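PDB 4XPX: bacteriohemerythrin from Methylococcus capsulatus, which binds oxygen reversibly at a centre of two iron atoms and may store it or deliver it to oxygen-requiring enzymes. Local coordinates for residues M3-A8 with Q20-F25; A8-N13 with H116-D121. All blocks are in the same frame, centred on the assembly; numbering follows the deposited sequence.

Interaction 1 of 2, residues M3-A8 with Q20-F25. With FE2 (Fe (II) ion), chain C.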
loop_
_atom_site.group_PDB
_atom_site.type_symbol
_atom_site.label_atom_id
_atom_site.label_comp_id
_atom_site.label_asym_id
_atom_site.label_seq_id
_atom_site.Cartn_x
_atom_site.Cartn_y
_atom_site.Cartn_z
ATOM N N MET A 3 5.951 -0.429 10.980
ATOM C CA MET A 3 6.610 -1.052 9.826
ATOM C C MET A 3 8.044 -0.635 9.727
ATOM O O MET A 3 8.373 0.547 9.977
ATOM C CB MET A 3 5.905 -0.674 8.540
ATOM C CG MET A 3 4.429 -1.129 8.571
ATOM S SD MET A 3 3.629 -1.057 6.940
ATOM C CE MET A 3 4.502 -2.375 6.104
ATOM N N THR A 4 8.899 -1.526 9.291
ATOM C CA THR A 4 10.300 -1.223 9.001
ATOM C C THR A 4 10.662 -1.817 7.653
ATOM O O THR A 4 10.508 -3.027 7.435
ATOM C CB THR A 4 11.244 -1.825 10.051
ATOM O OG1 THR A 4 10.938 -1.246 11.325
ATOM C CG2 THR A 4 12.674 -1.534 9.752
ATOM N N TRP A 5 11.076 -1.016 6.700
ATOM C CA TRP A 5 11.525 -1.484 5.392
ATOM C C TRP A 5 12.960 -1.934 5.479
ATOM O O TRP A 5 13.808 -1.190 6.019
ATOM C CB TRP A 5 11.335 -0.354 4.375
ATOM C CG TRP A 5 11.584 -0.839 2.947
ATOM C CD1 TRP A 5 10.582 -1.125 2.036
ATOM C CD2 TRP A 5 12.815 -0.937 2.220
ATOM N NE1 TRP A 5 11.146 -1.441 0.824
ATOM C CE2 TRP A 5 12.506 -1.364 0.930
ATOM C CE3 TRP A 5 14.188 -0.782 2.572
ATOM C CZ2 TRP A 5 13.481 -1.591 -0.068
ATOM C CZ3 TRP A 5 15.134 -1.003 1.593
ATOM C CH2 TRP A 5 14.791 -1.404 0.321
ATOM N N THR A 6 13.257 -3.104 4.930
ATOM C CA THR A 6 14.650 -3.489 4.720
ATOM C C THR A 6 14.743 -4.104 3.332
ATOM O O THR A 6 13.763 -4.634 2.828
ATOM C CB THR A 6 15.166 -4.553 5.737
ATOM O OG1 THR A 6 14.561 -5.779 5.462
ATOM C CG2 THR A 6 14.919 -4.117 7.160
ATOM N N ALA A 7 15.938 -4.087 2.749
ATOM C CA ALA A 7 16.134 -4.643 1.423
ATOM C C ALA A 7 15.952 -6.152 1.437
ATOM O O ALA A 7 15.410 -6.729 0.499
ATOM C CB ALA A 7 17.477 -4.243 0.876
ATOM N N ALA A 8 16.498 -6.843 2.457
ATOM C CA ALA A 8 16.352 -8.272 2.516
ATOM C C ALA A 8 14.895 -8.722 2.454
ATOM O O ALA A 8 14.486 -9.695 1.809
ATOM C CB ALA A 8 16.989 -8.882 3.782
ATOM N N GLN A 20 8.705 4.149 -3.461
ATOM C CA GLN A 20 7.274 4.293 -3.143
ATOM C C GLN A 20 6.890 3.403 -1.982
ATOM O O GLN A 20 6.083 3.808 -1.125
ATOM C CB GLN A 20 6.399 3.995 -4.411
ATOM C CG GLN A 20 6.595 5.053 -5.484
ATOM C CD GLN A 20 5.777 4.777 -6.721
ATOM O OE1 GLN A 20 5.410 3.697 -7.044
ATOM N NE2 GLN A 20 5.369 5.867 -7.376
ATOM N N HIS A 21 7.455 2.192 -1.916
ATOM C CA HIS A 21 7.177 1.331 -0.738
ATOM C C HIS A 21 7.614 1.985 0.539
ATOM O O HIS A 21 6.929 1.941 1.572
ATOM C CB HIS A 21 7.832 -0.026 -0.903
ATOM C CG HIS A 21 7.233 -0.839 -2.006
ATOM N ND1 HIS A 21 7.913 -1.850 -2.657
ATOM C CD2 HIS A 21 5.978 -0.806 -2.577
ATOM C CE1 HIS A 21 7.071 -2.401 -3.545
ATOM N NE2 HIS A 21 5.895 -1.788 -3.551
ATOM N N LYS A 22 8.824 2.603 0.527
ATOM C CA LYS A 22 9.313 3.265 1.757
ATOM C C LYS A 22 8.377 4.387 2.148
ATOM O O LYS A 22 8.086 4.562 3.387
ATOM C CB LYS A 22 10.733 3.759 1.557
ATOM C CG LYS A 22 11.756 2.672 1.439
ATOM C CD LYS A 22 13.083 3.234 1.014
ATOM C CE LYS A 22 13.954 2.189 0.568
ATOM N NZ LYS A 22 15.351 2.610 0.317
ATOM N N THR A 23 7.846 5.173 1.180
ATOM C CA THR A 23 6.870 6.190 1.538
ATOM C C THR A 23 5.609 5.583 2.108
ATOM O O THR A 23 5.081 6.091 3.134
ATOM C CB THR A 23 6.521 7.029 0.291
ATOM O OG1 THR A 23 7.667 7.773 -0.132
ATOM C CG2 THR A 23 5.360 7.976 0.544
ATOM N N ILE A 24 5.085 4.511 1.517
ATOM C CA ILE A 24 3.912 3.846 2.058
ATOM C C ILE A 24 4.155 3.459 3.513
ATOM O O ILE A 24 3.280 3.665 4.374
ATOM C CB ILE A 24 3.499 2.676 1.181
ATOM C CG1 ILE A 24 2.961 3.144 -0.162
ATOM C CG2 ILE A 24 2.476 1.818 1.891
ATOM C CD1 ILE A 24 2.843 2.088 -1.226
ATOM N N PHE A 25 5.274 2.843 3.769
ATOM C CA PHE A 25 5.552 2.373 5.148
ATOM C C PHE A 25 5.533 3.572 6.098
ATOM O O PHE A 25 4.986 3.494 7.216
ATOM C CB PHE A 25 6.890 1.658 5.269
ATOM C CG PHE A 25 6.960 0.245 4.739
ATOM C CD1 PHE A 25 6.199 -0.228 3.649
ATOM C CD2 PHE A 25 7.795 -0.646 5.354
ATOM C CE1 PHE A 25 6.374 -1.527 3.198
ATOM C CE2 PHE A 25 7.930 -1.966 4.922
ATOM C CZ PHE A 25 7.251 -2.407 3.815
HETATM FE FE FE2 C . 4.131 -2.379 -4.513
HETATM O O HOH W 1 10.480 -2.489 -1.855
HETATM O O HOH W 2 2.248 -2.952 -4.757
HETATM O O HOH W 3 2.941 -2.371 -2.297
#

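Interaction 2 of 2, residues A8-N13 with H116-D121. With FE2 (Fe (II) ion), chain B; FE2 (Fe (II) ion), chain C.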
loop_
_atom_site.group_PDB
_atom_site.type_symbol
_atom_site.label_atom_id
_atom_site.label_comp_id
_atom_site.label_asym_id
_atom_site.label_seq_id
_atom_site.Cartn_x
_atom_site.Cartn_y
_atom_site.Cartn_z
ATOM N N ALA A 8 16.498 -6.843 2.457
ATOM C CA ALA A 8 16.352 -8.272 2.516
ATOM C C ALA A 8 14.895 -8.722 2.454
ATOM O O ALA A 8 14.486 -9.695 1.809
ATOM C CB ALA A 8 16.989 -8.882 3.782
ATOM N N GLU A 9 14.036 -8.005 3.219
ATOM C CA GLU A 9 12.625 -8.420 3.238
ATOM C C GLU A 9 11.884 -7.992 1.967
ATOM O O GLU A 9 11.065 -8.728 1.481
ATOM C CB GLU A 9 11.935 -7.791 4.445
ATOM C CG GLU A 9 12.305 -8.298 5.822
ATOM C CD GLU A 9 11.867 -7.139 6.994
ATOM O OE1 GLU A 9 12.550 -6.169 7.243
ATOM O OE2 GLU A 9 10.804 -7.437 7.401
ATOM N N PHE A 10 12.196 -6.743 1.507
ATOM C CA PHE A 10 11.269 -6.081 0.616
ATOM C C PHE A 10 11.892 -5.566 -0.627
ATOM O O PHE A 10 11.158 -5.068 -1.537
ATOM C CB PHE A 10 10.545 -4.926 1.314
ATOM C CG PHE A 10 9.767 -5.365 2.532
ATOM C CD1 PHE A 10 8.815 -6.353 2.429
ATOM C CD2 PHE A 10 10.011 -4.808 3.760
ATOM C CE1 PHE A 10 8.153 -6.783 3.544
ATOM C CE2 PHE A 10 9.388 -5.297 4.913
ATOM C CZ PHE A 10 8.430 -6.282 4.766
ATOM N N GLY A 11 13.213 -5.616 -0.801
ATOM C CA GLY A 11 13.810 -5.046 -1.993
ATOM C C GLY A 11 13.392 -5.716 -3.252
ATOM O O GLY A 11 13.470 -6.930 -3.332
ATOM N N THR A 12 12.995 -4.955 -4.251
ATOM C CA THR A 12 12.523 -5.432 -5.531
ATOM C C THR A 12 13.538 -5.357 -6.612
ATOM O O THR A 12 13.287 -5.890 -7.718
ATOM C CB THR A 12 11.279 -4.678 -6.001
ATOM O OG1 THR A 12 11.640 -3.331 -6.284
ATOM C CG2 THR A 12 10.125 -4.788 -5.027
ATOM N N ASN A 13 14.572 -4.711 -6.447
ATOM C CA ASN A 13 15.605 -4.318 -7.402
ATOM C C ASN A 13 15.081 -3.333 -8.412
ATOM O O ASN A 13 15.762 -3.121 -9.470
ATOM C CB ASN A 13 16.182 -5.547 -8.107
ATOM C CG ASN A 13 17.444 -5.233 -8.885
ATOM O OD1 ASN A 13 18.214 -4.348 -8.511
ATOM N ND2 ASN A 13 17.664 -5.958 -9.976
ATOM N N HIS A 116 2.319 -8.882 0.075
ATOM C CA HIS A 116 2.322 -8.555 -1.341
ATOM C C HIS A 116 3.715 -8.201 -1.858
ATOM O O HIS A 116 4.076 -8.589 -2.971
ATOM C CB HIS A 116 1.439 -7.289 -1.550
ATOM C CG HIS A 116 1.291 -6.874 -2.983
ATOM N ND1 HIS A 116 0.381 -7.442 -3.855
ATOM C CD2 HIS A 116 1.964 -5.935 -3.681
ATOM C CE1 HIS A 116 0.500 -6.824 -5.029
ATOM N NE2 HIS A 116 1.435 -5.898 -4.988
ATOM N N ILE A 117 4.485 -7.427 -1.105
ATOM C CA ILE A 117 5.745 -6.967 -1.648
ATOM C C ILE A 117 6.695 -8.142 -1.933
ATOM O O ILE A 117 7.219 -8.273 -3.027
ATOM C CB ILE A 117 6.357 -5.838 -0.825
ATOM C CG1 ILE A 117 5.476 -4.602 -0.902
ATOM C CG2 ILE A 117 7.784 -5.549 -1.328
ATOM C CD1 ILE A 117 5.795 -3.555 0.144
ATOM N N PRO A 118 6.900 -9.077 -0.991
ATOM C CA PRO A 118 7.849 -10.186 -1.269
ATOM C C PRO A 118 7.263 -11.187 -2.237
ATOM O O PRO A 118 8.056 -11.798 -2.988
ATOM C CB PRO A 118 8.049 -10.840 0.090
ATOM C CG PRO A 118 7.664 -9.804 1.091
ATOM C CD PRO A 118 6.575 -9.067 0.454
ATOM N N LYS A 119 5.957 -11.457 -2.209
ATOM C CA LYS A 119 5.400 -12.573 -2.968
ATOM C C LYS A 119 4.864 -12.174 -4.324
ATOM O O LYS A 119 4.577 -13.080 -5.174
ATOM C CB LYS A 119 4.316 -13.341 -2.180
ATOM C CG LYS A 119 4.821 -13.871 -0.906
ATOM C CD LYS A 119 4.096 -14.734 -0.070
ATOM C CE LYS A 119 5.003 -14.987 1.166
ATOM N NZ LYS A 119 4.651 -14.144 2.370
ATOM N N VAL A 120 4.628 -10.867 -4.511
ATOM C CA VAL A 120 4.018 -10.399 -5.747
ATOM C C VAL A 120 4.931 -9.363 -6.388
ATOM O O VAL A 120 5.346 -9.523 -7.537
ATOM C CB VAL A 120 2.566 -9.841 -5.509
ATOM C CG1 VAL A 120 1.919 -9.535 -6.856
ATOM C CG2 VAL A 120 1.746 -10.833 -4.717
ATOM N N ASP A 121 5.304 -8.289 -5.685
ATOM C CA ASP A 121 6.147 -7.276 -6.291
ATOM C C ASP A 121 7.530 -7.782 -6.625
ATOM O O ASP A 121 8.084 -7.434 -7.682
ATOM C CB ASP A 121 6.266 -6.011 -5.412
ATOM C CG ASP A 121 5.012 -5.179 -5.354
ATOM O OD1 ASP A 121 4.100 -5.381 -6.187
ATOM O OD2 ASP A 121 4.985 -4.305 -4.444
HETATM FE FE FE2 B . 2.178 -4.479 -6.443
HETATM FE FE FE2 C . 4.131 -2.379 -4.513
HETATM O O HOH W 2 2.248 -2.952 -4.757
HETATM O O HOH W 3 2.941 -2.371 -2.297
#

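Interaction 1 of 2, residues M3-A8 with Q20-F25
Phe25 is held between Met3 and Trp5, one on each face of its ring. The methyl CE of Met3 sits over the ring centre, 3.4 Å from the centroid and almost on the ring normal, a CH-pi contact; SD, 4.4 Å from the same centroid, adds a Met-aromatic contact. The bend at chi3 (69°) folds the end of the Met3 chain so that CE comes to lie over the ring. On the opposite face Trp5 presents the CD1 edge of its indole in a T-shaped pair, the planes at 66°. With CG of Trp5 anti to the backbone N (chi1 -171°), the indole reaches back to helix 15-34, where Lys22 runs its extended chain across one indole face. There Lys22 CE lies 3.4 Å from the centroid of the six-membered ring and NZ 4.2 Å from it, a CH-pi and a cation-pi contact together. The N-terminal arm thus lies along the first long helix of the hemerythrin four-helix bundle, beside the diiron site. His21, one turn before Phe25, binds one iron through NE2 at 2.1 Å. Its ND1 donates to a water at 2.8 Å, and the same water accepts from Trp5 NE1 at 3.0 Å; it lies in the plane of both rings and ties Trp5 to this iron ligand. Replacing Trp5 by an alanine is likely to cost that water a donor and Phe25 the indole edge over its face, and to free the Lys22 chain to swing. Gln20 OE1 is hydrogen-bonded to ND1 of His57, another ligand of the same iron.

Interaction 2 of 2, residues A8-N13 with H116-D121
Ile117 and Pro118 of helix 103-121 carry the apolar packing against Phe10. The CG2 branch of Ile117 meets Phe10 CB at 3.9 Å, the two side chains crossing at about a right angle. Pro118 lies beside Phe10 and points the same way, its CG 3.9 Å from CD1, at the ring edge and near the ring plane. Glu9 CB covers one face of the same ring from the preceding residue. Further along, the methyl CG2 of Thr12 lies 4.1 Å from Asp121 CB. Thr12 CG2 is anti to the carbonyl carbon, which turns it toward Asp121, while OG1 (chi1 67°) is hydrogen-bonded to Asp18 and to Val14 N. Backbone oxygens also take part, by van der Waals contact: Phe10 O rests 3.4 Å from Ile117 CG2, and Glu9 O faces Pro118 CG. Within the helix, Pro118 lacks an N-H for the turn before it, and the chain kinks there and widens into a pi-type turn, with His116 O accepting from both Val120 N and Asp121 N. Metal bonds fix the inner side. His116 NE2 binds one iron at 2.2 Å, and Asp121 bridges the pair, OD1 to this iron at 2.1 Å and OD2 to the other at 2.1 Å. The oxygen modelled as a water between the irons occupies the place of the oxo or hydroxo bridge of hemerythrins. Helix 7-10 and the turn after it thus lie outside the end of helix 103-121, with helix 15-34 alongside through His21 and Phe25, which touch Ile117, and helix 73-95 beyond through His76, which touches Val120.

In the fold
Interactions 1 and 2 have centres 10 Å apart, on the same side of the chain's centre, and share Ala8 and helix 7-10. Their segments alternate along the chain: 3-8, 8-13, 20-25 and then, after about ninety residues, 116-121. The N-terminal arm therefore packs first on helix 15-34 and then on the end of helix 103-121, joining the first and last long helices of the bundle. Phe10 links the two contacts, its ring edge-to-face with Phe25. They meet again at the metal, where His21 and Asp121 bind the same iron, so the arm covers a corner of the bundle that supplies ligands to the oxygen-binding centre.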